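Side-chain contacts in sulfhydryl oxidase 1 (Homo sapiens, PDB 3LLK), which catalyses the oxidation of protein thiols to disulfides, passing the electrons through a bound FAD to molecular oxygen: residues Y25-E30 with S84-A89; K46-V51 with W123-F128; V216-R221 with A248-S253. All blocks are in the same frame, centred on the assembly; numbering follows the deposited sequence.

Contact 1: residues Y25-E30 with S84-A89; sequences YILRIE and SFFKTA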
loop_
_atom_site.group_PDB
_atom_site.type_symbol
_atom_site.label_atom_id
_atom_site.label_comp_id
_atom_site.label_asym_id
_atom_site.label_seq_id
_atom_site.Cartn_x
_atom_site.Cartn_y
_atom_site.Cartn_z
ATOM N N TYR A 25 -0.710 1.805 11.643
ATOM C CA TYR A 25 -2.160 1.764 11.554
ATOM C C TYR A 25 -2.656 0.364 11.209
ATOM O O TYR A 25 -3.659 -0.107 11.742
ATOM C CB TYR A 25 -2.629 2.763 10.499
ATOM C CG TYR A 25 -4.073 3.148 10.624
ATOM C CD1 TYR A 25 -4.452 4.259 11.373
ATOM C CD2 TYR A 25 -5.070 2.402 9.999
ATOM C CE1 TYR A 25 -5.790 4.620 11.494
ATOM C CE2 TYR A 25 -6.414 2.757 10.116
ATOM C CZ TYR A 25 -6.762 3.865 10.863
ATOM O OH TYR A 25 -8.080 4.228 10.979
ATOM N N ILE A 26 -1.949 -0.303 10.311
ATOM C CA ILE A 26 -2.319 -1.653 9.914
ATOM C C ILE A 26 -2.287 -2.617 11.099
ATOM O O ILE A 26 -3.285 -3.277 11.410
ATOM C CB ILE A 26 -1.365 -2.184 8.801
ATOM C CG1 ILE A 26 -1.697 -1.504 7.472
ATOM C CG2 ILE A 26 -1.472 -3.690 8.686
ATOM C CD1 ILE A 26 -0.635 -1.674 6.384
ATOM N N LEU A 27 -1.140 -2.676 11.769
ATOM C CA LEU A 27 -0.946 -3.582 12.889
ATOM C C LEU A 27 -1.745 -3.289 14.158
ATOM O O LEU A 27 -2.216 -4.215 14.807
ATOM C CB LEU A 27 0.546 -3.656 13.234
ATOM C CG LEU A 27 1.494 -4.145 12.124
ATOM C CD1 LEU A 27 2.935 -3.806 12.501
ATOM C CD2 LEU A 27 1.339 -5.644 11.908
ATOM N N ARG A 28 -1.890 -2.015 14.508
ATOM C CA ARG A 28 -2.602 -1.622 15.721
ATOM C C ARG A 28 -4.092 -1.334 15.537
ATOM O O ARG A 28 -4.882 -1.520 16.472
ATOM C CB ARG A 28 -1.939 -0.380 16.342
ATOM C CG ARG A 28 -0.477 -0.550 16.727
ATOM C CD ARG A 28 -0.340 -1.495 17.895
ATOM N NE ARG A 28 0.990 -1.459 18.496
ATOM C CZ ARG A 28 1.341 -2.186 19.552
ATOM N NH1 ARG A 28 0.462 -3.006 20.118
ATOM N NH2 ARG A 28 2.562 -2.091 20.056
ATOM N N ILE A 29 -4.484 -0.873 14.351
ATOM C CA ILE A 29 -5.888 -0.554 14.124
ATOM C C ILE A 29 -6.631 -1.566 13.256
ATOM O O ILE A 29 -7.502 -2.279 13.745
ATOM C CB ILE A 29 -6.048 0.844 13.487
ATOM C CG1 ILE A 29 -5.373 1.900 14.368
ATOM C CG2 ILE A 29 -7.523 1.173 13.314
ATOM C CD1 ILE A 29 -5.980 2.046 15.741
ATOM N N GLU A 30 -6.280 -1.647 11.977
ATOM C CA GLU A 30 -6.979 -2.563 11.083
ATOM C C GLU A 30 -6.962 -4.021 11.532
ATOM O O GLU A 30 -8.017 -4.669 11.595
ATOM C CB GLU A 30 -6.425 -2.452 9.666
ATOM C CG GLU A 30 -6.491 -1.046 9.114
ATOM C CD GLU A 30 -7.103 -1.001 7.735
ATOM O OE1 GLU A 30 -6.538 -1.627 6.818
ATOM O OE2 GLU A 30 -8.153 -0.339 7.575
ATOM N N SER A 84 -5.247 -10.117 21.092
ATOM C CA SER A 84 -4.542 -9.721 22.312
ATOM C C SER A 84 -3.157 -10.368 22.358
ATOM O O SER A 84 -2.192 -9.761 22.820
ATOM C CB SER A 84 -5.363 -10.095 23.563
ATOM O OG SER A 84 -5.733 -11.463 23.571
ATOM N N PHE A 85 -3.071 -11.594 21.859
ATOM C CA PHE A 85 -1.818 -12.336 21.813
ATOM C C PHE A 85 -0.871 -11.702 20.784
ATOM O O PHE A 85 0.339 -11.655 20.990
ATOM C CB PHE A 85 -2.111 -13.792 21.443
ATOM C CG PHE A 85 -0.942 -14.715 21.622
ATOM C CD1 PHE A 85 -0.189 -14.689 22.795
ATOM C CD2 PHE A 85 -0.610 -15.634 20.633
ATOM C CE1 PHE A 85 0.882 -15.571 22.982
ATOM C CE2 PHE A 85 0.458 -16.521 20.810
ATOM C CZ PHE A 85 1.203 -16.489 21.983
ATOM N N PHE A 86 -1.430 -11.223 19.676
ATOM C CA PHE A 86 -0.644 -10.566 18.633
ATOM C C PHE A 86 -0.161 -9.202 19.152
ATOM O O PHE A 86 0.952 -8.779 18.855
ATOM C CB PHE A 86 -1.504 -10.375 17.380
ATOM C CG PHE A 86 -0.766 -9.779 16.195
ATOM C CD1 PHE A 86 0.254 -10.481 15.567
ATOM C CD2 PHE A 86 -1.143 -8.541 15.675
ATOM C CE1 PHE A 86 0.890 -9.968 14.425
ATOM C CE2 PHE A 86 -0.517 -8.014 14.535
ATOM C CZ PHE A 86 0.501 -8.734 13.908
ATOM N N LYS A 87 -1.003 -8.520 19.927
ATOM C CA LYS A 87 -0.651 -7.211 20.488
ATOM C C LYS A 87 0.545 -7.342 21.428
ATOM O O LYS A 87 1.412 -6.459 21.487
ATOM C CB LYS A 87 -1.824 -6.617 21.271
ATOM C CG LYS A 87 -1.468 -5.369 22.078
ATOM C CD LYS A 87 -2.688 -4.786 22.771
ATOM C CE LYS A 87 -2.312 -3.612 23.647
ATOM N NZ LYS A 87 -1.355 -4.036 24.711
ATOM N N THR A 88 0.565 -8.437 22.182
ATOM C CA THR A 88 1.650 -8.697 23.111
ATOM C C THR A 88 2.950 -8.890 22.336
ATOM O O THR A 88 4.004 -8.425 22.770
ATOM C CB THR A 88 1.348 -9.937 23.974
ATOM O OG1 THR A 88 0.185 -9.677 24.775
ATOM C CG2 THR A 88 2.516 -10.261 24.890
ATOM N N ALA A 89 2.869 -9.557 21.183
ATOM C CA ALA A 89 4.044 -9.794 20.351
ATOM C C ALA A 89 4.582 -8.476 19.783
ATOM O O ALA A 89 5.795 -8.289 19.661
ATOM C CB ALA A 89 3.697 -10.761 19.215
#
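Leu27 and Phe86 make the apolar half of a helix-to-helix contact between residues 25-30, near the end of helix 16-30, and residues 84-89 of helix 83-92. The methyl CD2 of Leu27 lies 3.8 Å from Phe86 CZ, close to the ring plane and at its edge, so the leucine meets the rim of the phenyl group. Phe86 sends CG anti to its backbone N (chi1 -176°), which carries the ring away from its own helix and toward helix 16-30, where its rim meets Leu27. Phe65, Trp72 and Leu73 of helix 60-75 pack on this pair, and apolar residues suit a place so enclosed.

The polar half lies nearer the surface. Lys87 CG sits 3.6 Å from Arg28 NH1, in the plane of the guanidinium and at its edge; the long side chains cross at about a right angle, touching through a methylene. Their charged ends stay apart, with Arg28 NH1 5.0 Å from Lys87 NZ. Asp91, one turn beyond Lys87, forms salt bridges with both, and Glu95 forms another with Arg28 NE.

No hydrogen bond joins the two segments directly. The chemistry therefore implies an apolar interior seam flanked by a surface cluster in which the shared carboxylate of Asp91, with Glu95 on Arg28, probably balances the two positive charges and lets arginine and lysine sit side by side.

Contact 2: residues K46-V51 with W123-F128; sequences KKFVAV and WVLFHF. With FAD (flavin-adenine dinucleotide), chain D.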
loop_
_atom_site.group_PDB
_atom_site.type_symbol
_atom_site.label_atom_id
_atom_site.label_comp_id
_atom_site.label_asym_id
_atom_site.label_seq_id
_atom_site.Cartn_x
_atom_site.Cartn_y
_atom_site.Cartn_z
ATOM N N LYS A 46 -0.544 -13.366 7.311
ATOM C CA LYS A 46 0.782 -13.957 7.232
ATOM C C LYS A 46 1.432 -13.729 5.872
ATOM O O LYS A 46 2.638 -13.509 5.790
ATOM C CB LYS A 46 0.719 -15.461 7.530
ATOM C CG LYS A 46 0.292 -15.794 8.953
ATOM C CD LYS A 46 0.313 -17.300 9.202
ATOM C CE LYS A 46 -0.061 -17.631 10.643
ATOM N NZ LYS A 46 0.014 -19.096 10.912
ATOM N N LYS A 47 0.639 -13.777 4.807
ATOM C CA LYS A 47 1.186 -13.570 3.472
ATOM C C LYS A 47 1.582 -12.111 3.288
ATOM O O LYS A 47 2.598 -11.818 2.660
ATOM C CB LYS A 47 0.172 -13.978 2.398
ATOM C CG LYS A 47 0.033 -15.486 2.229
ATOM C CD LYS A 47 -0.970 -15.856 1.153
ATOM C CE LYS A 47 -1.079 -17.373 1.007
ATOM N NZ LYS A 47 -2.201 -17.791 0.109
ATOM N N PHE A 48 0.781 -11.196 3.834
ATOM C CA PHE A 48 1.079 -9.771 3.710
ATOM C C PHE A 48 2.300 -9.389 4.552
ATOM O O PHE A 48 3.135 -8.609 4.109
ATOM C CB PHE A 48 -0.132 -8.922 4.130
ATOM C CG PHE A 48 0.021 -7.458 3.826
ATOM C CD1 PHE A 48 -0.028 -6.996 2.512
ATOM C CD2 PHE A 48 0.223 -6.538 4.853
ATOM C CE1 PHE A 48 0.123 -5.636 2.225
ATOM C CE2 PHE A 48 0.374 -5.182 4.574
ATOM C CZ PHE A 48 0.325 -4.729 3.258
ATOM N N VAL A 49 2.397 -9.933 5.766
ATOM C CA VAL A 49 3.537 -9.637 6.631
ATOM C C VAL A 49 4.804 -10.209 5.996
ATOM O O VAL A 49 5.865 -9.599 6.085
ATOM C CB VAL A 49 3.345 -10.216 8.063
ATOM C CG1 VAL A 49 4.622 -10.101 8.859
ATOM C CG2 VAL A 49 2.244 -9.454 8.778
ATOM N N ALA A 50 4.686 -11.375 5.354
ATOM C CA ALA A 50 5.826 -11.988 4.679
ATOM C C ALA A 50 6.278 -11.027 3.583
ATOM O O ALA A 50 7.475 -10.815 3.385
ATOM C CB ALA A 50 5.435 -13.337 4.064
ATOM N N VAL A 51 5.314 -10.445 2.875
ATOM C CA VAL A 51 5.616 -9.488 1.808
ATOM C C VAL A 51 6.296 -8.238 2.381
ATOM O O VAL A 51 7.276 -7.742 1.818
ATOM C CB VAL A 51 4.333 -9.094 1.032
ATOM C CG1 VAL A 51 4.591 -7.889 0.147
ATOM C CG2 VAL A 51 3.875 -10.266 0.168
ATOM N N TRP A 123 -2.356 3.139 -0.335
ATOM C CA TRP A 123 -2.090 3.117 -1.770
ATOM C C TRP A 123 -0.582 3.237 -1.982
ATOM O O TRP A 123 0.010 2.473 -2.749
ATOM C CB TRP A 123 -2.759 4.302 -2.479
ATOM C CG TRP A 123 -4.165 4.064 -2.943
ATOM C CD1 TRP A 123 -5.272 4.793 -2.616
ATOM C CD2 TRP A 123 -4.604 3.063 -3.873
ATOM N NE1 TRP A 123 -6.372 4.311 -3.287
ATOM C CE2 TRP A 123 -5.989 3.249 -4.063
ATOM C CE3 TRP A 123 -3.956 2.029 -4.566
ATOM C CZ2 TRP A 123 -6.747 2.435 -4.919
ATOM C CZ3 TRP A 123 -4.713 1.218 -5.420
ATOM C CH2 TRP A 123 -6.093 1.430 -5.584
ATOM N N VAL A 124 0.037 4.206 -1.306
ATOM C CA VAL A 124 1.470 4.424 -1.464
ATOM C C VAL A 124 2.233 3.166 -1.106
ATOM O O VAL A 124 3.078 2.722 -1.882
ATOM C CB VAL A 124 1.981 5.610 -0.608
ATOM C CG1 VAL A 124 3.493 5.818 -0.836
ATOM C CG2 VAL A 124 1.240 6.876 -0.999
ATOM N N LEU A 125 1.906 2.577 0.044
ATOM C CA LEU A 125 2.553 1.346 0.497
ATOM C C LEU A 125 2.397 0.238 -0.543
ATOM O O LEU A 125 3.378 -0.409 -0.915
ATOM C CB LEU A 125 1.957 0.889 1.841
ATOM C CG LEU A 125 2.328 -0.499 2.401
ATOM C CD1 LEU A 125 3.845 -0.626 2.521
ATOM C CD2 LEU A 125 1.673 -0.708 3.777
ATOM N N PHE A 126 1.166 0.030 -1.021
ATOM C CA PHE A 126 0.893 -1.009 -2.021
ATOM C C PHE A 126 1.729 -0.831 -3.299
ATOM O O PHE A 126 2.365 -1.776 -3.771
ATOM C CB PHE A 126 -0.604 -1.037 -2.406
ATOM C CG PHE A 126 -1.520 -1.623 -1.346
ATOM C CD1 PHE A 126 -1.014 -2.320 -0.248
ATOM C CD2 PHE A 126 -2.901 -1.471 -1.461
ATOM C CE1 PHE A 126 -1.878 -2.854 0.727
ATOM C CE2 PHE A 126 -3.771 -2.002 -0.497
ATOM C CZ PHE A 126 -3.256 -2.691 0.597
ATOM N N HIS A 127 1.699 0.370 -3.874
ATOM C CA HIS A 127 2.465 0.647 -5.089
ATOM C C HIS A 127 3.947 0.375 -4.843
ATOM O O HIS A 127 4.636 -0.227 -5.671
ATOM C CB HIS A 127 2.292 2.107 -5.527
ATOM C CG HIS A 127 0.943 2.415 -6.093
ATOM N ND1 HIS A 127 0.480 1.844 -7.258
ATOM C CD2 HIS A 127 -0.058 3.207 -5.639
ATOM C CE1 HIS A 127 -0.747 2.267 -7.495
ATOM N NE2 HIS A 127 -1.096 3.096 -6.529
ATOM N N PHE A 128 4.431 0.801 -3.689
ATOM C CA PHE A 128 5.833 0.616 -3.379
ATOM C C PHE A 128 6.187 -0.858 -3.334
ATOM O O PHE A 128 7.225 -1.260 -3.867
ATOM C CB PHE A 128 6.189 1.308 -2.066
ATOM C CG PHE A 128 7.584 1.860 -2.043
ATOM C CD1 PHE A 128 8.681 1.011 -2.088
ATOM C CD2 PHE A 128 7.797 3.237 -2.009
ATOM C CE1 PHE A 128 9.981 1.517 -2.103
ATOM C CE2 PHE A 128 9.092 3.759 -2.021
ATOM C CZ PHE A 128 10.187 2.895 -2.069
HETATM P PA FAD D . -4.846 8.571 -3.009
HETATM O O1A FAD D . -4.950 7.963 -1.653
HETATM O O2A FAD D . -5.717 8.173 -4.147
HETATM O O5B FAD D . -3.370 8.498 -3.532
HETATM C C5B FAD D . -2.201 8.368 -2.720
HETATM C C4B FAD D . -1.159 9.075 -3.547
HETATM O O4B FAD D . -0.605 8.047 -4.412
HETATM C C3B FAD D . -1.278 10.427 -4.285
HETATM O O3B FAD D . -1.133 11.596 -3.480
HETATM C C2B FAD D . -0.301 10.218 -5.351
HETATM O O2B FAD D . 1.008 10.591 -5.047
HETATM C C1B FAD D . -0.308 8.710 -5.645
HETATM N N9A FAD D . -1.151 8.193 -6.677
HETATM C C8A FAD D . -2.376 8.642 -7.238
HETATM N N7A FAD D . -2.857 7.935 -8.207
HETATM C C5A FAD D . -1.899 6.938 -8.336
HETATM C C6A FAD D . -1.826 5.877 -9.258
HETATM N N6A FAD D . -2.728 5.679 -10.229
HETATM N N1A FAD D . -0.756 5.004 -9.222
HETATM C C2A FAD D . 0.295 5.154 -8.369
HETATM N N3A FAD D . 0.232 6.211 -7.448
HETATM C C4A FAD D . -0.905 7.078 -7.480
HETATM N N1 FAD D . -12.669 5.749 -1.371
HETATM C C2 FAD D . -13.992 5.988 -1.674
HETATM O O2 FAD D . -14.480 7.047 -1.246
HETATM N N3 FAD D . -14.518 4.961 -2.447
HETATM C C4 FAD D . -13.873 3.789 -2.912
HETATM O O4 FAD D . -14.526 2.920 -3.579
HETATM C C4X FAD D . -12.549 3.643 -2.551
HETATM N N5 FAD D . -11.834 2.446 -2.878
HETATM C C5X FAD D . -10.510 2.171 -2.444
HETATM C C6 FAD D . -9.960 0.907 -2.733
HETATM C C7 FAD D . -8.624 0.649 -2.316
HETATM C C7M FAD D . -8.096 -0.744 -2.663
HETATM C C8 FAD D . -7.855 1.634 -1.627
HETATM C C8M FAD D . -6.423 1.567 -1.138
HETATM C C9 FAD D . -8.447 2.861 -1.328
HETATM C C9A FAD D . -9.786 3.199 -1.657
HETATM N N10 FAD D . -10.608 4.423 -1.464
HETATM C C10 FAD D . -11.926 4.658 -1.758
HETATM C "C1'" FAD D . -9.892 5.568 -0.997
HETATM C "C2'" FAD D . -9.285 6.496 -2.005
HETATM O "O2'" FAD D . -8.746 5.750 -3.125
HETATM C "C3'" FAD D . -8.218 7.441 -1.545
HETATM O "O3'" FAD D . -7.174 6.719 -0.903
HETATM C "C4'" FAD D . -8.586 8.669 -0.730
HETATM O "O4'" FAD D . -9.801 9.289 -1.248
HETATM C "C5'" FAD D . -7.548 9.678 -0.487
HETATM O "O5'" FAD D . -7.218 10.246 -1.757
HETATM P P FAD D . -5.942 11.078 -2.056
HETATM O O1P FAD D . -6.436 12.126 -2.951
HETATM O O2P FAD D . -5.258 11.562 -0.829
HETATM O O3P FAD D . -4.888 10.158 -2.853
#
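Phe48, on helix 39-55, reaches across to helix 118-134 of the FAD-binding, Erv-type helical fold, consistent with packing between the two halves of the QSOX pseudo-dimer. Its CB already points toward the other helix, and CG stands anti to the backbone N (chi1 -171°), which carries the ring toward Leu125 and Phe126. Further out, CE1 lies 3.7 Å from Phe126 CE1. At the tip, CZ is 3.8 Å from that same Phe126 atom, in the plane of the Phe126 ring and at its edge, and 4.3 Å from Leu125 CD2, which sits at the edge of the Phe48 ring. Beyond the two segments, Ile26 and Tyr157 also pack on the Phe48 ring. A phenylalanine suits a buried site where one side chain must reach from one helix to the side chains of the next.

Trp123 and His127 of the same segment line the FAD pocket. His127 lays its ring face over the adenine, with FAD C2A 3.1 Å above the ring plane, while His127 NE2 is hydrogen-bonded to His196. Trp123 sets its indole face against the isoalloxazine methyl C8M; its NE1 donates a nearly straight hydrogen bond, 2.8 Å and 165°, to FAD O2'.

Contact 3: residues V216-R221 with A248-S253; sequences VQWPPR and AHFSPS. With FAD (flavin-adenine dinucleotide), chain D.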
loop_
_atom_site.group_PDB
_atom_site.type_symbol
_atom_site.label_atom_id
_atom_site.label_comp_id
_atom_site.label_asym_id
_atom_site.label_seq_id
_atom_site.Cartn_x
_atom_site.Cartn_y
_atom_site.Cartn_z
ATOM N N VAL A 216 -6.883 13.189 -10.111
ATOM C CA VAL A 216 -6.475 13.320 -11.506
ATOM C C VAL A 216 -5.941 11.973 -11.977
ATOM O O VAL A 216 -5.684 11.081 -11.164
ATOM C CB VAL A 216 -5.349 14.359 -11.696
ATOM C CG1 VAL A 216 -5.719 15.669 -11.018
ATOM C CG2 VAL A 216 -4.039 13.809 -11.155
ATOM N N GLN A 217 -5.795 11.824 -13.288
ATOM C CA GLN A 217 -5.239 10.604 -13.852
ATOM C C GLN A 217 -3.743 10.785 -13.627
ATOM O O GLN A 217 -3.086 11.612 -14.271
ATOM C CB GLN A 217 -5.603 10.500 -15.331
ATOM C CG GLN A 217 -7.094 10.224 -15.518
ATOM C CD GLN A 217 -7.527 8.923 -14.852
ATOM O OE1 GLN A 217 -7.338 7.835 -15.400
ATOM N NE2 GLN A 217 -8.096 9.029 -13.652
ATOM N N TRP A 218 -3.232 10.007 -12.680
ATOM C CA TRP A 218 -1.849 10.062 -12.222
ATOM C C TRP A 218 -0.879 9.149 -12.984
ATOM O O TRP A 218 -1.212 8.019 -13.319
ATOM C CB TRP A 218 -1.855 9.702 -10.734
ATOM C CG TRP A 218 -0.654 10.089 -9.962
ATOM C CD1 TRP A 218 -0.489 11.219 -9.220
ATOM C CD2 TRP A 218 0.536 9.317 -9.795
ATOM N NE1 TRP A 218 0.730 11.196 -8.587
ATOM C CE2 TRP A 218 1.381 10.038 -8.924
ATOM C CE3 TRP A 218 0.972 8.080 -10.294
ATOM C CZ2 TRP A 218 2.643 9.564 -8.536
ATOM C CZ3 TRP A 218 2.228 7.607 -9.907
ATOM C CH2 TRP A 218 3.046 8.349 -9.036
ATOM N N PRO A 219 0.364 9.610 -13.205
ATOM C CA PRO A 219 0.926 10.901 -12.796
ATOM C C PRO A 219 0.535 12.055 -13.721
ATOM O O PRO A 219 0.448 11.884 -14.945
ATOM C CB PRO A 219 2.422 10.629 -12.813
ATOM C CG PRO A 219 2.555 9.742 -14.051
ATOM C CD PRO A 219 1.366 8.796 -13.925
ATOM N N PRO A 220 0.281 13.247 -13.150
ATOM C CA PRO A 220 -0.097 14.383 -14.000
ATOM C C PRO A 220 1.098 14.821 -14.850
ATOM O O PRO A 220 2.236 14.447 -14.562
ATOM C CB PRO A 220 -0.535 15.440 -12.987
ATOM C CG PRO A 220 0.376 15.172 -11.823
ATOM C CD PRO A 220 0.358 13.648 -11.732
ATOM N N ARG A 221 0.844 15.608 -15.888
ATOM C CA ARG A 221 1.916 16.062 -16.776
ATOM C C ARG A 221 3.074 16.803 -16.111
ATOM O O ARG A 221 4.223 16.653 -16.520
ATOM C CB ARG A 221 1.334 16.919 -17.903
ATOM C CG ARG A 221 0.652 16.087 -18.965
ATOM C CD ARG A 221 -0.191 16.915 -19.921
ATOM N NE ARG A 221 -0.591 16.107 -21.071
ATOM C CZ ARG A 221 0.236 15.755 -22.053
ATOM N NH1 ARG A 221 1.509 16.145 -22.031
ATOM N NH2 ARG A 221 -0.204 15.011 -23.055
ATOM N N ALA A 248 11.007 4.700 -10.781
ATOM C CA ALA A 248 11.794 5.802 -10.239
ATOM C C ALA A 248 11.092 6.449 -9.047
ATOM O O ALA A 248 11.719 6.752 -8.034
ATOM C CB ALA A 248 12.036 6.856 -11.324
ATOM N N HIS A 249 9.784 6.661 -9.175
ATOM C CA HIS A 249 9.003 7.308 -8.123
ATOM C C HIS A 249 8.920 6.485 -6.835
ATOM O O HIS A 249 9.197 6.987 -5.736
ATOM C CB HIS A 249 7.594 7.610 -8.643
ATOM C CG HIS A 249 6.752 8.373 -7.673
ATOM N ND1 HIS A 249 6.812 9.745 -7.551
ATOM C CD2 HIS A 249 5.865 7.952 -6.739
ATOM C CE1 HIS A 249 5.999 10.135 -6.586
ATOM N NE2 HIS A 249 5.412 9.067 -6.076
ATOM N N PHE A 250 8.539 5.223 -6.964
ATOM C CA PHE A 250 8.435 4.350 -5.798
ATOM C C PHE A 250 9.738 3.591 -5.553
ATOM O O PHE A 250 9.769 2.362 -5.601
ATOM C CB PHE A 250 7.279 3.365 -5.994
ATOM C CG PHE A 250 5.934 4.029 -6.092
ATOM C CD1 PHE A 250 5.340 4.594 -4.967
ATOM C CD2 PHE A 250 5.257 4.081 -7.302
ATOM C CE1 PHE A 250 4.081 5.201 -5.046
ATOM C CE2 PHE A 250 3.995 4.686 -7.395
ATOM C CZ PHE A 250 3.410 5.248 -6.256
ATOM N N SER A 251 10.811 4.334 -5.293
ATOM C CA SER A 251 12.125 3.740 -5.043
ATOM C C SER A 251 12.721 4.296 -3.752
ATOM O O SER A 251 12.426 5.424 -3.351
ATOM C CB SER A 251 13.078 4.035 -6.209
ATOM O OG SER A 251 13.423 5.409 -6.236
ATOM N N PRO A 252 13.581 3.510 -3.089
ATOM C CA PRO A 252 14.211 3.937 -1.839
ATOM C C PRO A 252 14.899 5.298 -1.917
ATOM O O PRO A 252 14.877 6.060 -0.953
ATOM C CB PRO A 252 15.187 2.801 -1.539
ATOM C CG PRO A 252 14.483 1.601 -2.115
ATOM C CD PRO A 252 13.972 2.128 -3.434
ATOM N N SER A 253 15.491 5.610 -3.065
ATOM C CA SER A 253 16.185 6.889 -3.222
ATOM C C SER A 253 15.232 8.073 -3.252
ATOM O O SER A 253 15.630 9.202 -2.960
ATOM C CB SER A 253 17.048 6.894 -4.493
ATOM O OG SER A 253 16.261 6.773 -5.668
HETATM P PA FAD D . -4.846 8.571 -3.009
HETATM O O1A FAD D . -4.950 7.963 -1.653
HETATM O O2A FAD D . -5.717 8.173 -4.147
HETATM O O5B FAD D . -3.370 8.498 -3.532
HETATM C C5B FAD D . -2.201 8.368 -2.720
HETATM C C4B FAD D . -1.159 9.075 -3.547
HETATM O O4B FAD D . -0.605 8.047 -4.412
HETATM C C3B FAD D . -1.278 10.427 -4.285
HETATM O O3B FAD D . -1.133 11.596 -3.480
HETATM C C2B FAD D . -0.301 10.218 -5.351
HETATM O O2B FAD D . 1.008 10.591 -5.047
HETATM C C1B FAD D . -0.308 8.710 -5.645
HETATM N N9A FAD D . -1.151 8.193 -6.677
HETATM C C8A FAD D . -2.376 8.642 -7.238
HETATM N N7A FAD D . -2.857 7.935 -8.207
HETATM C C5A FAD D . -1.899 6.938 -8.336
HETATM C C6A FAD D . -1.826 5.877 -9.258
HETATM N N6A FAD D . -2.728 5.679 -10.229
HETATM N N1A FAD D . -0.756 5.004 -9.222
HETATM C C2A FAD D . 0.295 5.154 -8.369
HETATM N N3A FAD D . 0.232 6.211 -7.448
HETATM C C4A FAD D . -0.905 7.078 -7.480
HETATM N N1 FAD D . -12.669 5.749 -1.371
HETATM C C2 FAD D . -13.992 5.988 -1.674
HETATM O O2 FAD D . -14.480 7.047 -1.246
HETATM N N3 FAD D . -14.518 4.961 -2.447
HETATM C C4 FAD D . -13.873 3.789 -2.912
HETATM O O4 FAD D . -14.526 2.920 -3.579
HETATM C C4X FAD D . -12.549 3.643 -2.551
HETATM N N5 FAD D . -11.834 2.446 -2.878
HETATM C C5X FAD D . -10.510 2.171 -2.444
HETATM C C6 FAD D . -9.960 0.907 -2.733
HETATM C C7 FAD D . -8.624 0.649 -2.316
HETATM C C7M FAD D . -8.096 -0.744 -2.663
HETATM C C8 FAD D . -7.855 1.634 -1.627
HETATM C C8M FAD D . -6.423 1.567 -1.138
HETATM C C9 FAD D . -8.447 2.861 -1.328
HETATM C C9A FAD D . -9.786 3.199 -1.657
HETATM N N10 FAD D . -10.608 4.423 -1.464
HETATM C C10 FAD D . -11.926 4.658 -1.758
HETATM C "C1'" FAD D . -9.892 5.568 -0.997
HETATM C "C2'" FAD D . -9.285 6.496 -2.005
HETATM O "O2'" FAD D . -8.746 5.750 -3.125
HETATM C "C3'" FAD D . -8.218 7.441 -1.545
HETATM O "O3'" FAD D . -7.174 6.719 -0.903
HETATM C "C4'" FAD D . -8.586 8.669 -0.730
HETATM O "O4'" FAD D . -9.801 9.289 -1.248
HETATM C "C5'" FAD D . -7.548 9.678 -0.487
HETATM O "O5'" FAD D . -7.218 10.246 -1.757
HETATM P P FAD D . -5.942 11.078 -2.056
HETATM O O1P FAD D . -6.436 12.126 -2.951
HETATM O O2P FAD D . -5.258 11.562 -0.829
HETATM O O3P FAD D . -4.888 10.158 -2.853
#
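The adenine end of the FAD pocket is lined here by Trp218, from the loop between helices 185-203 and 239-249, and by Phe250, where the second of these helices ends, within the helical Erv-type fold; His249 lies behind them and packs on both rings. Trp218 stacks one indole face on the adenine, FAD C4A lying 3.4 Å above its plane and offset toward the rim. Pro219, which follows a cis peptide bond, covers the opposite face with CB, 3.8 Å above the plane. The indole is thus held flat between base and proline, a place that suits the broadest aromatic side chain.

The outer edge of the same ring points into the face of His249 in a T-shaped, edge-to-face pair, with centroids 5.0 Å apart and planes at 75°. Trp218 CH2 comes within 3.7 Å of His249 CD2. CG anti to the backbone N (chi1 -175°) places the imidazole beside Trp218, and chi2 near 83° turns its face to the indole edge. Its CD2 in turn rests over the centre of the Phe250 ring, so the three aromatics form a chain beside the nucleotide. With an alanine at Trp218, one adenine face is likely to lose its stacking partner and the His249 face the edge that packs on it.

Where the helix ends, Phe250 is the centre of an inverse gamma turn, and Ser251 OG donates a hydrogen bond to Ala248 O. The rim of the Phe250 ring meets the rim of the base: its CZ lies 3.5 Å from FAD N3A, which sits in the phenyl plane.

Overall arrangement
Contact 2 lies nearest the centre of the chain and is wholly buried; contact 3 is also buried, whereas contact 1 is partly buried, its centre about 18 Å from the centre of the chain, across that centre from contact 3. Contacts 1 and 2 join at Ile26, whose CD1 packs on Leu125 and Phe48. Contacts 2 and 3 meet where Phe128 and His127 pack against the turn around Phe250, and both touch the FAD. Helix 118-134 is common to both junctions, receiving Ile26 on one and Phe250 on the other. The chemistry follows position: mixed apolar and charged at the edge of the fold, purely apolar between the central helices, and aromatic stacking at the adenine.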